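Local coordinates for protein succinyl-CoA ligase (ADP-forming) subunit alpha (Methanosaeta concilii, PDB 6HXI) that binds coenzyme A and is a succinyl-CoA ligase alpha subunit-type protein, with a citrate synthase-like region toward its C-terminus, at residues 79-93 against 105-117. Sequence-based numbering, arbitrary orientation.
Sequences PEADVMVNFASHRSA and TIRIVAVIAEGVP. With COA (coenzyme A), chain G.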
ATOM      1  N   PRO B  79     -17.653 -42.395 -10.259  1.00 45.72           N
ATOM      2  CA  PRO B  79     -17.640 -43.865 -10.350  1.00 45.42           C
ATOM      3  C   PRO B  79     -17.724 -44.408 -11.769  1.00 48.95           C
ATOM      4  O   PRO B  79     -17.345 -45.557 -11.990  1.00 46.66           O
ATOM      5  CB  PRO B  79     -18.842 -44.302  -9.503  1.00 48.90           C
ATOM      6  CG  PRO B  79     -19.702 -43.136  -9.404  1.00 53.14           C
ATOM      7  CD  PRO B  79     -18.844 -41.918  -9.522  1.00 47.73           C
ATOM      8  N   GLU B  80     -18.198 -43.586 -12.722  1.00 47.02           N
ATOM      9  CA  GLU B  80     -18.322 -43.964 -14.133  1.00 47.12           C
ATOM     10  C   GLU B  80     -16.966 -44.135 -14.830  1.00 47.71           C
ATOM     11  O   GLU B  80     -16.904 -44.741 -15.892  1.00 47.36           O
ATOM     12  CB  GLU B  80     -19.194 -42.943 -14.894  1.00 49.25           C
ATOM     13  CG  GLU B  80     -18.578 -41.557 -15.042  1.00 57.24           C
ATOM     14  CD  GLU B  80     -19.006 -40.527 -14.019  1.00 83.84           C
ATOM     15  OE1 GLU B  80     -19.085 -39.335 -14.392  1.00 90.65           O
ATOM     16  OE2 GLU B  80     -19.263 -40.904 -12.852  1.00 71.77           O
ATOM     17  N   ALA B  81     -15.904 -43.539 -14.271  1.00 43.71           N
ATOM     18  CA  ALA B  81     -14.554 -43.610 -14.829  1.00 42.48           C
ATOM     19  C   ALA B  81     -13.930 -44.968 -14.430  1.00 44.63           C
ATOM     20  O   ALA B  81     -13.740 -45.228 -13.240  1.00 44.62           O
ATOM     21  CB  ALA B  81     -13.713 -42.441 -14.310  1.00 41.70           C
ATOM     22  N   ASP B  82     -13.688 -45.839 -15.412  1.00 39.33           N
ATOM     23  CA  ASP B  82     -13.150 -47.190 -15.177  1.00 39.87           C
ATOM     24  C   ASP B  82     -11.691 -47.369 -15.663  1.00 43.25           C
ATOM     25  O   ASP B  82     -11.115 -48.452 -15.539  1.00 41.57           O
ATOM     26  CB  ASP B  82     -14.087 -48.260 -15.773  1.00 43.11           C
ATOM     27  CG  ASP B  82     -13.988 -48.450 -17.278  1.00 61.27           C
ATOM     28  OD1 ASP B  82     -13.875 -47.432 -18.006  1.00 59.46           O
ATOM     29  OD2 ASP B  82     -14.050 -49.616 -17.734  1.00 76.59           O
ATOM     30  N   VAL B  83     -11.110 -46.296 -16.211  1.00 40.68           N
ATOM     31  CA  VAL B  83      -9.741 -46.277 -16.698  1.00 38.97           C
ATOM     32  C   VAL B  83      -8.908 -45.265 -15.909  1.00 43.39           C
ATOM     33  O   VAL B  83      -9.382 -44.155 -15.685  1.00 44.87           O
ATOM     34  CB  VAL B  83      -9.696 -45.964 -18.218  1.00 40.27           C
ATOM     35  CG1 VAL B  83      -8.257 -45.868 -18.722  1.00 38.97           C
ATOM     36  CG2 VAL B  83     -10.472 -46.998 -19.019  1.00 40.63           C
ATOM     37  N   MET B  84      -7.656 -45.633 -15.537  1.00 36.95           N
ATOM     38  CA  MET B  84      -6.695 -44.680 -14.996  1.00 35.12           C
ATOM     39  C   MET B  84      -5.442 -44.652 -15.874  1.00 39.69           C
ATOM     40  O   MET B  84      -4.827 -45.695 -16.102  1.00 38.62           O
ATOM     41  CB  MET B  84      -6.317 -44.927 -13.527  1.00 37.20           C
ATOM     42  CG  MET B  84      -5.440 -43.790 -12.983  1.00 39.01           C
ATOM     43  SD  MET B  84      -5.092 -43.863 -11.223  1.00 43.14           S
ATOM     44  CE  MET B  84      -3.446 -44.632 -11.214  1.00 37.18           C
ATOM     45  N   VAL B  85      -5.063 -43.442 -16.368  1.00 36.00           N
ATOM     46  CA  VAL B  85      -3.844 -43.194 -17.150  1.00 32.99           C
ATOM     47  C   VAL B  85      -2.861 -42.700 -16.121  1.00 36.12           C
ATOM     48  O   VAL B  85      -3.032 -41.599 -15.588  1.00 36.68           O
ATOM     49  CB  VAL B  85      -4.065 -42.209 -18.330  1.00 36.57           C
ATOM     50  CG1 VAL B  85      -2.782 -42.013 -19.127  1.00 35.25           C
ATOM     51  CG2 VAL B  85      -5.214 -42.674 -19.243  1.00 37.32           C
ATOM     52  N   ASN B  86      -1.898 -43.574 -15.735  1.00 33.10           N
ATOM     53  CA  ASN B  86      -0.949 -43.332 -14.661  1.00 31.72           C
ATOM     54  C   ASN B  86       0.387 -42.785 -15.133  1.00 35.52           C
ATOM     55  O   ASN B  86       1.223 -43.536 -15.650  1.00 36.38           O
ATOM     56  CB  ASN B  86      -0.780 -44.612 -13.817  1.00 34.96           C
ATOM     57  CG  ASN B  86      -0.002 -44.435 -12.528  1.00 39.75           C
ATOM     58  OD1 ASN B  86       0.444 -43.355 -12.190  1.00 43.58           O
ATOM     59  ND2 ASN B  86       0.122 -45.483 -11.742  1.00 33.48           N
ATOM     60  N   PHE B  87       0.603 -41.477 -14.918  1.00 30.91           N
ATOM     61  CA  PHE B  87       1.860 -40.794 -15.262  1.00 30.19           C
ATOM     62  C   PHE B  87       2.785 -40.619 -14.067  1.00 33.48           C
ATOM     63  O   PHE B  87       3.672 -39.781 -14.116  1.00 31.18           O
ATOM     64  CB  PHE B  87       1.603 -39.424 -15.887  1.00 30.96           C
ATOM     65  CG  PHE B  87       1.111 -39.473 -17.303  1.00 33.01           C
ATOM     66  CD1 PHE B  87       2.000 -39.657 -18.358  1.00 35.01           C
ATOM     67  CD2 PHE B  87      -0.224 -39.222 -17.600  1.00 35.08           C
ATOM     68  CE1 PHE B  87       1.548 -39.675 -19.680  1.00 36.42           C
ATOM     69  CE2 PHE B  87      -0.671 -39.236 -18.925  1.00 38.89           C
ATOM     70  CZ  PHE B  87       0.217 -39.502 -19.954  1.00 35.61           C
ATOM     71  N   ALA B  88       2.609 -41.415 -13.006  1.00 33.56           N
ATOM     72  CA  ALA B  88       3.504 -41.370 -11.837  1.00 33.80           C
ATOM     73  C   ALA B  88       4.901 -41.825 -12.273  1.00 37.17           C
ATOM     74  O   ALA B  88       5.012 -42.603 -13.217  1.00 38.14           O
ATOM     75  CB  ALA B  88       2.977 -42.295 -10.747  1.00 34.59           C
ATOM     76  N   SER B  89       5.955 -41.349 -11.616  1.00 34.83           N
ATOM     77  CA  SER B  89       7.331 -41.775 -11.936  1.00 34.75           C
ATOM     78  C   SER B  89       7.526 -43.297 -11.578  1.00 39.91           C
ATOM     79  O   SER B  89       6.659 -43.906 -10.936  1.00 39.74           O
ATOM     80  CB  SER B  89       8.338 -40.934 -11.145  1.00 35.24           C
ATOM     81  OG  SER B  89       8.584 -41.513  -9.871  1.00 36.07           O
ATOM     82  N   HIS B  90       8.688 -43.875 -11.929  1.00 36.09           N
ATOM     83  CA  HIS B  90       8.982 -45.272 -11.610  1.00 36.96           C
ATOM     84  C   HIS B  90       9.072 -45.513 -10.104  1.00 40.70           C
ATOM     85  O   HIS B  90       8.966 -46.642  -9.646  1.00 39.62           O
ATOM     86  CB  HIS B  90      10.237 -45.755 -12.350  1.00 38.47           C
ATOM     87  CG  HIS B  90      11.534 -45.149 -11.916  1.00 43.00           C
ATOM     88  ND1 HIS B  90      12.008 -43.963 -12.475  1.00 45.06           N
ATOM     89  CD2 HIS B  90      12.472 -45.629 -11.069  1.00 46.23           C
ATOM     90  CE1 HIS B  90      13.186 -43.744 -11.907  1.00 44.62           C
ATOM     91  NE2 HIS B  90      13.508 -44.713 -11.054  1.00 45.90           N
ATOM     92  N   ARG B  91       9.240 -44.430  -9.343  1.00 38.28           N
ATOM     93  CA  ARG B  91       9.339 -44.459  -7.890  1.00 37.86           C
ATOM     94  C   ARG B  91       7.969 -44.527  -7.243  1.00 41.08           C
ATOM     95  O   ARG B  91       7.870 -44.996  -6.112  1.00 44.30           O
ATOM     96  CB  ARG B  91      10.137 -43.243  -7.374  1.00 35.65           C
ATOM     97  CG  ARG B  91      11.608 -43.262  -7.814  1.00 35.21           C
ATOM     98  CD  ARG B  91      12.325 -41.947  -7.506  1.00 28.89           C
ATOM     99  NE  ARG B  91      11.732 -40.878  -8.290  1.00 29.77           N
ATOM    100  CZ  ARG B  91      12.113 -40.536  -9.513  1.00 39.02           C
ATOM    101  NH1 ARG B  91      11.440 -39.633 -10.184  1.00 29.61           N
ATOM    102  NH2 ARG B  91      13.187 -41.082 -10.058  1.00 40.05           N
ATOM    103  N   SER B  92       6.909 -44.122  -7.966  1.00 35.22           N
ATOM    104  CA  SER B  92       5.539 -44.045  -7.454  1.00 33.99           C
ATOM    105  C   SER B  92       4.514 -44.892  -8.204  1.00 37.61           C
ATOM    106  O   SER B  92       3.372 -45.008  -7.757  1.00 35.77           O
ATOM    107  CB  SER B  92       5.080 -42.592  -7.449  1.00 34.45           C
ATOM    108  OG  SER B  92       5.862 -41.836  -6.541  1.00 38.42           O
ATOM    109  N   ALA B  93       4.904 -45.431  -9.365  1.00 36.20           N
ATOM    110  CA  ALA B  93       4.052 -46.223 -10.248  1.00 35.54           C
ATOM    111  C   ALA B  93       3.389 -47.400  -9.547  1.00 41.15           C
ATOM    112  O   ALA B  93       2.184 -47.580  -9.717  1.00 41.30           O
ATOM    113  CB  ALA B  93       4.844 -46.691 -11.450  1.00 35.84           C
ATOM    114  N   THR B 105     -14.385 -49.501  -8.872  1.00 54.36           N
ATOM    115  CA  THR B 105     -14.826 -48.872 -10.128  1.00 52.81           C
ATOM    116  C   THR B 105     -13.763 -48.834 -11.222  1.00 52.93           C
ATOM    117  O   THR B 105     -14.120 -48.661 -12.382  1.00 51.75           O
ATOM    118  CB  THR B 105     -15.387 -47.482  -9.861  1.00 59.12           C
ATOM    119  OG1 THR B 105     -14.391 -46.708  -9.187  1.00 51.07           O
ATOM    120  CG2 THR B 105     -16.710 -47.524  -9.053  1.00 58.08           C
ATOM    121  N   ILE B 106     -12.474 -48.995 -10.881  1.00 48.74           N
ATOM    122  CA  ILE B 106     -11.416 -48.977 -11.903  1.00 47.24           C
ATOM    123  C   ILE B 106     -11.148 -50.400 -12.395  1.00 49.61           C
ATOM    124  O   ILE B 106     -11.034 -51.323 -11.589  1.00 49.50           O
ATOM    125  CB  ILE B 106     -10.151 -48.200 -11.435  1.00 49.21           C
ATOM    126  CG1 ILE B 106     -10.473 -46.700 -11.307  1.00 49.44           C
ATOM    127  CG2 ILE B 106      -8.952 -48.397 -12.377  1.00 47.89           C
ATOM    128  CD1 ILE B 106      -9.811 -46.013 -10.144  1.00 48.06           C
ATOM    129  N   ARG B 107     -11.097 -50.566 -13.722  1.00 45.84           N
ATOM    130  CA  ARG B 107     -10.883 -51.838 -14.415  1.00 45.86           C
ATOM    131  C   ARG B 107      -9.534 -51.877 -15.170  1.00 46.12           C
ATOM    132  O   ARG B 107      -8.894 -52.926 -15.224  1.00 44.15           O
ATOM    133  CB  ARG B 107     -12.067 -52.077 -15.367  1.00 48.48           C
ATOM    134  CG  ARG B 107     -11.984 -53.335 -16.212  1.00 56.51           C
ATOM    135  CD  ARG B 107     -13.055 -53.310 -17.271  1.00 73.72           C
ATOM    136  NE  ARG B 107     -12.790 -54.277 -18.335  1.00 87.40           N
ATOM    137  CZ  ARG B 107     -12.861 -53.998 -19.632  1.00 98.78           C
ATOM    138  NH1 ARG B 107     -13.195 -52.777 -20.041  1.00 82.54           N
ATOM    139  NH2 ARG B 107     -12.603 -54.937 -20.530  1.00 85.73           N
ATOM    140  N   ILE B 108      -9.104 -50.724 -15.751  1.00 42.06           N
ATOM    141  CA  ILE B 108      -7.866 -50.613 -16.534  1.00 39.40           C
ATOM    142  C   ILE B 108      -6.933 -49.535 -15.981  1.00 42.72           C
ATOM    143  O   ILE B 108      -7.377 -48.420 -15.689  1.00 42.12           O
ATOM    144  CB  ILE B 108      -8.170 -50.391 -18.050  1.00 41.99           C
ATOM    145  CG1 ILE B 108      -9.090 -51.484 -18.635  1.00 42.78           C
ATOM    146  CG2 ILE B 108      -6.883 -50.261 -18.885  1.00 42.35           C
ATOM    147  CD1 ILE B 108     -10.197 -50.940 -19.448  1.00 42.22           C
ATOM    148  N   VAL B 109      -5.636 -49.882 -15.827  1.00 37.66           N
ATOM    149  CA  VAL B 109      -4.601 -48.954 -15.428  1.00 35.87           C
ATOM    150  C   VAL B 109      -3.500 -49.047 -16.478  1.00 40.18           C
ATOM    151  O   VAL B 109      -3.006 -50.142 -16.741  1.00 39.07           O
ATOM    152  CB  VAL B 109      -4.030 -49.142 -13.984  1.00 38.73           C
ATOM    153  CG1 VAL B 109      -3.105 -47.988 -13.615  1.00 36.48           C
ATOM    154  CG2 VAL B 109      -5.132 -49.306 -12.942  1.00 38.81           C
ATOM    155  N   ALA B 110      -3.134 -47.907 -17.084  1.00 34.68           N
ATOM    156  CA  ALA B 110      -2.036 -47.816 -18.035  1.00 33.33           C
ATOM    157  C   ALA B 110      -0.874 -47.170 -17.301  1.00 37.64           C
ATOM    158  O   ALA B 110      -1.013 -46.042 -16.813  1.00 38.01           O
ATOM    159  CB  ALA B 110      -2.447 -46.964 -19.237  1.00 33.34           C
ATOM    160  N   VAL B 111       0.227 -47.908 -17.143  1.00 34.70           N
ATOM    161  CA  VAL B 111       1.449 -47.481 -16.451  1.00 34.24           C
ATOM    162  C   VAL B 111       2.457 -46.974 -17.486  1.00 38.60           C
ATOM    163  O   VAL B 111       3.006 -47.757 -18.253  1.00 38.77           O
ATOM    164  CB  VAL B 111       2.043 -48.593 -15.533  1.00 38.25           C
ATOM    165  CG1 VAL B 111       3.199 -48.053 -14.704  1.00 37.88           C
ATOM    166  CG2 VAL B 111       0.975 -49.197 -14.623  1.00 38.43           C
ATOM    167  N   ILE B 112       2.708 -45.674 -17.491  1.00 35.53           N
ATOM    168  CA  ILE B 112       3.607 -45.029 -18.452  1.00 36.87           C
ATOM    169  C   ILE B 112       5.086 -45.116 -18.033  1.00 41.17           C
ATOM    170  O   ILE B 112       5.949 -45.180 -18.907  1.00 42.27           O
ATOM    171  CB  ILE B 112       3.176 -43.539 -18.715  1.00 40.04           C
ATOM    172  CG1 ILE B 112       1.643 -43.379 -19.029  1.00 41.08           C
ATOM    173  CG2 ILE B 112       4.034 -42.839 -19.767  1.00 41.71           C
ATOM    174  CD1 ILE B 112       0.982 -44.210 -20.080  1.00 46.73           C
ATOM    175  N   ALA B 113       5.377 -45.073 -16.720  1.00 35.60           N
ATOM    176  CA  ALA B 113       6.747 -45.034 -16.220  1.00 35.94           C
ATOM    177  C   ALA B 113       7.648 -46.126 -16.723  1.00 41.13           C
ATOM    178  O   ALA B 113       7.255 -47.283 -16.827  1.00 39.54           O
ATOM    179  CB  ALA B 113       6.769 -45.013 -14.700  1.00 37.12           C
ATOM    180  N   GLU B 114       8.872 -45.730 -17.051  1.00 39.75           N
ATOM    181  CA  GLU B 114       9.962 -46.585 -17.462  1.00 39.06           C
ATOM    182  C   GLU B 114      10.870 -46.704 -16.226  1.00 42.42           C
ATOM    183  O   GLU B 114      11.014 -45.728 -15.472  1.00 40.92           O
ATOM    184  CB  GLU B 114      10.725 -45.934 -18.622  1.00 40.86           C
ATOM    185  CG  GLU B 114      11.737 -46.892 -19.254  1.00 60.37           C
ATOM    186  CD  GLU B 114      12.237 -46.607 -20.661  1.00101.42           C
ATOM    187  OE1 GLU B 114      12.417 -47.582 -21.428  1.00101.06           O
ATOM    188  OE2 GLU B 114      12.492 -45.421 -20.984  1.00107.63           O
ATOM    189  N   GLY B 115      11.423 -47.903 -16.005  1.00 37.38           N
ATOM    190  CA  GLY B 115      12.324 -48.189 -14.897  1.00 36.14           C
ATOM    191  C   GLY B 115      11.667 -48.720 -13.642  1.00 38.71           C
ATOM    192  O   GLY B 115      12.186 -48.510 -12.542  1.00 37.72           O
ATOM    193  N   VAL B 116      10.497 -49.362 -13.792  1.00 35.40           N
ATOM    194  CA  VAL B 116       9.750 -49.982 -12.696  1.00 36.14           C
ATOM    195  C   VAL B 116      10.371 -51.365 -12.400  1.00 41.32           C
ATOM    196  O   VAL B 116      10.549 -52.153 -13.332  1.00 42.82           O
ATOM    197  CB  VAL B 116       8.220 -50.078 -12.996  1.00 40.20           C
ATOM    198  CG1 VAL B 116       7.460 -50.781 -11.868  1.00 39.93           C
ATOM    199  CG2 VAL B 116       7.614 -48.698 -13.266  1.00 39.53           C
ATOM    200  N   PRO B 117      10.691 -51.696 -11.122  1.00 37.47           N
ATOM    201  CA  PRO B 117      11.252 -53.034 -10.824  1.00 37.42           C
ATOM    202  C   PRO B 117      10.421 -54.167 -11.373  1.00 40.69           C
ATOM    203  O   PRO B 117       9.195 -54.088 -11.395  1.00 39.06           O
ATOM    204  CB  PRO B 117      11.284 -53.082  -9.291  1.00 39.17           C
ATOM    205  CG  PRO B 117      11.410 -51.671  -8.899  1.00 43.65           C
ATOM    206  CD  PRO B 117      10.574 -50.889  -9.894  1.00 37.69           C
TER
HETATM  207  N1A COA G 701      10.646 -30.810  -4.002  1.00 37.02           N
HETATM  208  C2A COA G 701      10.753 -32.133  -3.840  1.00 38.66           C
HETATM  209  N3A COA G 701      10.486 -33.110  -4.717  1.00 36.94           N
HETATM  210  C4A COA G 701       9.999 -32.610  -5.864  1.00 37.60           C
HETATM  211  C5A COA G 701       9.824 -31.273  -6.173  1.00 36.70           C
HETATM  212  C6A COA G 701      10.205 -30.336  -5.192  1.00 37.31           C
HETATM  213  N6A COA G 701      10.184 -29.018  -5.384  1.00 40.79           N
HETATM  214  N7A COA G 701       9.208 -31.132  -7.407  1.00 41.12           N
HETATM  215  C8A COA G 701       9.037 -32.364  -7.814  1.00 40.25           C
HETATM  216  N9A COA G 701       9.487 -33.312  -6.930  1.00 41.42           N
HETATM  217  C1B COA G 701       9.411 -34.767  -7.063  1.00 39.94           C
HETATM  218  C2B COA G 701       8.015 -35.335  -7.286  1.00 40.71           C
HETATM  219  O2B COA G 701       7.305 -35.463  -6.052  1.00 43.32           O
HETATM  220  C3B COA G 701       8.366 -36.695  -7.899  1.00 39.95           C
HETATM  221  O3B COA G 701       8.755 -37.656  -6.894  1.00 37.56           O
HETATM  222  P3B COA G 701       8.602 -39.234  -7.071  1.00 35.80           P
HETATM  223  O7A COA G 701       9.279 -39.596  -8.350  1.00 36.78           O
HETATM  224  O8A COA G 701       9.232 -39.837  -5.868  1.00 39.03           O
HETATM  225  O9A COA G 701       7.089 -39.513  -7.049  1.00 35.17           O
HETATM  226  C4B COA G 701       9.662 -36.431  -8.674  1.00 37.80           C
HETATM  227  O4B COA G 701      10.171 -35.172  -8.185  1.00 38.21           O
HETATM  228  C5B COA G 701       9.522 -36.388 -10.174  1.00 39.15           C
HETATM  229  O5B COA G 701       8.355 -35.601 -10.483  1.00 42.87           O
HETATM  230  P1A COA G 701       7.307 -36.053 -11.654  1.00 45.87           P
HETATM  231  O1A COA G 701       6.394 -34.970 -12.099  1.00 46.78           O
HETATM  232  O2A COA G 701       6.584 -37.345 -11.306  1.00 39.95           O
HETATM  233  O3A COA G 701       8.428 -36.352 -12.749  1.00 51.94           O
HETATM  234  P2A COA G 701       8.584 -36.638 -14.306  1.00 48.04           P
HETATM  235  O4A COA G 701       8.750 -35.364 -15.033  1.00 49.20           O
HETATM  236  O5A COA G 701       9.826 -37.491 -14.427  1.00 50.70           O
HETATM  237  O6A COA G 701       7.256 -37.433 -14.789  1.00 41.51           O
HETATM  238  CBP COA G 701       6.902 -39.427 -16.149  1.00 36.87           C
HETATM  239  CCP COA G 701       7.160 -38.869 -14.745  1.00 39.55           C
HETATM  240  CDP COA G 701       6.775 -40.953 -16.040  1.00 29.73           C
HETATM  241  CEP COA G 701       5.606 -38.851 -16.752  1.00 36.86           C
HETATM  242  CAP COA G 701       8.102 -39.049 -17.061  1.00 40.28           C
HETATM  243  OAP COA G 701       9.337 -39.310 -16.419  1.00 42.80           O
HETATM  244  C9P COA G 701       8.120 -39.662 -18.456  1.00 45.34           C
HETATM  245  O9P COA G 701       7.439 -39.165 -19.355  1.00 49.14           O
HETATM  246  N8P COA G 701       8.911 -40.733 -18.635  1.00 43.34           N
HETATM  247  C7P COA G 701       8.957 -41.482 -19.884  1.00 39.76           C
HETATM  248  C6P COA G 701       8.444 -42.885 -19.710  1.00 43.61           C
HETATM  249  C5P COA G 701       8.581 -43.706 -20.971  1.00 46.46           C
HETATM  250  O5P COA G 701       9.483 -43.480 -21.775  1.00 49.05           O
HETATM  251  N4P COA G 701       7.665 -44.655 -21.160  1.00 47.54           N
HETATM  252  C3P COA G 701       7.595 -45.458 -22.374  1.00 51.38           C
HETATM  253  C2P COA G 701       6.888 -44.745 -23.508  1.00 54.05           C
HETATM  254  S1P COA G 701       6.729 -45.978 -24.830  1.00 58.56           S
HETATM  255  O   HOH W   1     -16.578 -47.830 -13.142  1.00 44.43           O
HETATM  256  O   HOH W   2     -14.176 -44.402 -10.712  1.00 37.12           O
HETATM  257  O   HOH W   3       3.595 -44.477 -14.621  1.00 36.91           O
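Phe87 and Ile112 meet where two parallel strands, 83-86 and 108-111, run out into the coenzyme A pocket. Ile112 can be followed outward. Its CB sits 3.6 Å from Asn86 O. The CG1 branch, anti to the carbonyl carbon (chi1 -49°), lies over one face of the Phe87 ring, 4.1 Å from the centroid, in a CH-pi contact. Ile112 CG1 also lies 3.4 Å from Asn86 O. CG2 touches the same ring at CD1 and CE1. Ile112 CD1, at the tip, comes just within reach of Val85 CG1, 4.5 Å away. The ring's edge faces CEP of coenzyme A, and Ile112 O accepts a 2.9 Å hydrogen bond from N4P of coenzyme A.

Behind this end the strands pair in regular parallel fashion. Met84 and Asn86 each use N and O, and the last bond, from Ile112 N to Asn86 O, falls just beyond strand 108-111. Asp82 O takes two donors, Arg107 N and Ile108 N. Water 3 donates to Asn86 O and Ala88 O and accepts from Ala113 N, bridging the two chains just past the strand ends.

Beyond them, Ser89 OG and Arg91 NE and NH1 all donate to phosphate oxygen O7A of coenzyme A. Ser92 OG holds O9A at 2.7 Å, and Lys479 of the second subunit also bonds to Ser92 OG.

The pair belongs to a right-handed beta-alpha-beta unit of a Rossmann-like CoA-binding domain. Helix 93-102 makes the crossover, packing Thr97 on Val109 and Val111. Strands 15-18 and 134-136 flank the pair in the sheet.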